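Short chain dehydrogenase (Rhodopseudomonas palustris, PDB 3H7A) probably catalyses NAD(P)-dependent oxidation or reduction of a substrate not yet identified, as a Rossmann-fold member of the short-chain dehydrogenase family. Local coordinates at residues F138-T143 and G221-L226. Residues are numbered along the deposited sequence; the frame is centred on the assembly and turned at random.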
loop_
_atom_site.group_PDB
_atom_site.type_symbol
_atom_site.label_atom_id
_atom_site.label_comp_id
_atom_site.label_asym_id
_atom_site.label_seq_id
_atom_site.Cartn_x
_atom_site.Cartn_y
_atom_site.Cartn_z
ATOM N N PHE B 138 -10.103 17.906 7.655
ATOM C CA PHE B 138 -8.983 17.641 6.773
ATOM C C PHE B 138 -7.699 17.637 7.577
ATOM O O PHE B 138 -7.506 18.493 8.446
ATOM C CB PHE B 138 -8.914 18.723 5.687
ATOM C CG PHE B 138 -10.102 18.748 4.760
ATOM C CD1 PHE B 138 -10.940 17.645 4.628
ATOM C CD2 PHE B 138 -10.356 19.866 3.975
ATOM C CE1 PHE B 138 -12.018 17.660 3.769
ATOM C CE2 PHE B 138 -11.427 19.884 3.097
ATOM C CZ PHE B 138 -12.259 18.779 2.996
ATOM N N PHE B 139 -6.824 16.675 7.282
ATOM C CA PHE B 139 -5.547 16.527 7.960
ATOM C C PHE B 139 -4.419 16.624 6.946
ATOM O O PHE B 139 -4.465 15.960 5.915
ATOM C CB PHE B 139 -5.479 15.155 8.623
ATOM C CG PHE B 139 -6.466 14.970 9.743
ATOM C CD1 PHE B 139 -6.179 15.450 11.020
ATOM C CD2 PHE B 139 -7.667 14.292 9.529
ATOM C CE1 PHE B 139 -7.076 15.271 12.087
ATOM C CE2 PHE B 139 -8.569 14.097 10.578
ATOM C CZ PHE B 139 -8.261 14.600 11.870
ATOM N N THR B 140 -3.408 17.445 7.230
ATOM C CA THR B 140 -2.238 17.539 6.354
ATOM C C THR B 140 -1.220 16.457 6.674
ATOM O O THR B 140 -0.645 16.451 7.760
ATOM C CB THR B 140 -1.537 18.904 6.454
ATOM O OG1 THR B 140 -2.475 19.951 6.170
ATOM C CG2 THR B 140 -0.410 18.988 5.453
ATOM N N GLY B 141 -0.980 15.577 5.703
ATOM C CA GLY B 141 0.004 14.498 5.830
ATOM C C GLY B 141 1.276 14.794 5.068
ATOM O O GLY B 141 1.404 15.848 4.457
ATOM N N ALA B 142 2.222 13.858 5.101
ATOM C CA ALA B 142 3.521 14.035 4.444
ATOM C C ALA B 142 3.882 12.681 3.879
ATOM O O ALA B 142 3.164 11.714 4.133
ATOM C CB ALA B 142 4.570 14.459 5.480
ATOM N N THR B 143 5.002 12.569 3.164
ATOM C CA THR B 143 5.461 11.245 2.736
ATOM C C THR B 143 5.794 10.378 3.950
ATOM O O THR B 143 5.648 9.146 3.895
ATOM C CB THR B 143 6.687 11.293 1.822
ATOM O OG1 THR B 143 7.737 11.990 2.482
ATOM C CG2 THR B 143 6.362 11.987 0.528
ATOM N N GLY B 221 -5.548 25.316 -2.740
ATOM C CA GLY B 221 -6.369 24.922 -3.879
ATOM C C GLY B 221 -6.839 23.491 -3.773
ATOM O O GLY B 221 -8.023 23.216 -3.982
ATOM N N ALA B 222 -5.915 22.589 -3.424
ATOM C CA ALA B 222 -6.231 21.163 -3.205
ATOM C C ALA B 222 -7.227 20.940 -2.057
ATOM O O ALA B 222 -8.147 20.123 -2.166
ATOM C CB ALA B 222 -4.948 20.356 -2.979
ATOM N N TYR B 223 -7.054 21.679 -0.961
ATOM C CA TYR B 223 -8.014 21.612 0.128
ATOM C C TYR B 223 -9.374 22.140 -0.299
ATOM O O TYR B 223 -10.411 21.582 0.092
ATOM C CB TYR B 223 -7.503 22.369 1.341
ATOM C CG TYR B 223 -6.667 21.520 2.249
ATOM C CD1 TYR B 223 -7.115 20.266 2.650
ATOM C CD2 TYR B 223 -5.430 21.965 2.713
ATOM C CE1 TYR B 223 -6.359 19.469 3.481
ATOM C CE2 TYR B 223 -4.667 21.180 3.568
ATOM C CZ TYR B 223 -5.156 19.926 3.945
ATOM O OH TYR B 223 -4.448 19.106 4.779
ATOM N N TRP B 224 -9.368 23.200 -1.114
ATOM C CA TRP B 224 -10.617 23.717 -1.683
ATOM C C TRP B 224 -11.274 22.691 -2.616
ATOM O O TRP B 224 -12.488 22.492 -2.567
ATOM C CB TRP B 224 -10.434 25.079 -2.383
ATOM C CG TRP B 224 -11.779 25.652 -2.827
ATOM C CD1 TRP B 224 -12.224 25.810 -4.108
ATOM C CD2 TRP B 224 -12.858 26.081 -1.975
ATOM N NE1 TRP B 224 -13.507 26.324 -4.109
ATOM C CE2 TRP B 224 -13.915 26.499 -2.814
ATOM C CE3 TRP B 224 -13.025 26.167 -0.584
ATOM C CZ2 TRP B 224 -15.126 26.982 -2.308
ATOM C CZ3 TRP B 224 -14.221 26.661 -0.082
ATOM C CH2 TRP B 224 -15.266 27.048 -0.943
ATOM N N GLN B 225 -10.462 22.016 -3.430
ATOM C CA GLN B 225 -10.949 20.912 -4.245
ATOM C C GLN B 225 -11.637 19.825 -3.396
ATOM O O GLN B 225 -12.738 19.379 -3.724
ATOM C CB GLN B 225 -9.812 20.314 -5.072
ATOM C CG GLN B 225 -10.287 19.311 -6.116
ATOM C CD GLN B 225 -9.262 18.240 -6.436
ATOM O OE1 GLN B 225 -9.619 17.087 -6.692
ATOM N NE2 GLN B 225 -7.984 18.615 -6.432
ATOM N N LEU B 226 -11.000 19.415 -2.299
ATOM C CA LEU B 226 -11.606 18.431 -1.397
ATOM C C LEU B 226 -12.893 18.972 -0.786
ATOM O O LEU B 226 -13.893 18.242 -0.675
ATOM C CB LEU B 226 -10.624 18.004 -0.301
ATOM C CG LEU B 226 -9.520 17.012 -0.680
ATOM C CD1 LEU B 226 -8.469 16.912 0.409
ATOM C CD2 LEU B 226 -10.112 15.638 -1.006
#
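In the Rossmann fold of this short-chain dehydrogenase, F138 and T140 of the inner strand 135-142, between strands 84-89 and 178-185, meet Y223 and L226 of helix 216-228, which packs on one face of the parallel sheet. Strand and helix segments run at 143°, roughly antiparallel, with axes 10.7 Å from each other. Tyrosine suits its place because it is long enough to span this gap and carries a polar end: its OH makes a 2.6 Å hydrogen bond to T140 OG1, which lies in the ring plane at the edge. Threonine offers a small hydroxyl at this buried site, and OG1 has a second partner in N90 OD1. Further back, the F138 and Y223 rings lie almost parallel, at 9°, yet slid apart, with centroids 5.7 Å from each other; F138 CB touches Y223 CE1 at 3.5 Å. With CG anti to its carbonyl carbon (chi1 -64°), F138 carries its ring alongside Y223, and CZ meets L226 CB at 3.8 Å, flat phenylalanine and leucine filling apolar space. An alanine here is likely to leave a gap beside L226 and Y223 CD1 and CE1 without their phenylalanine contacts. Strand 178-185 supplies H179, edge-to-face with F138. F139, on the other face, meets helix 153-173.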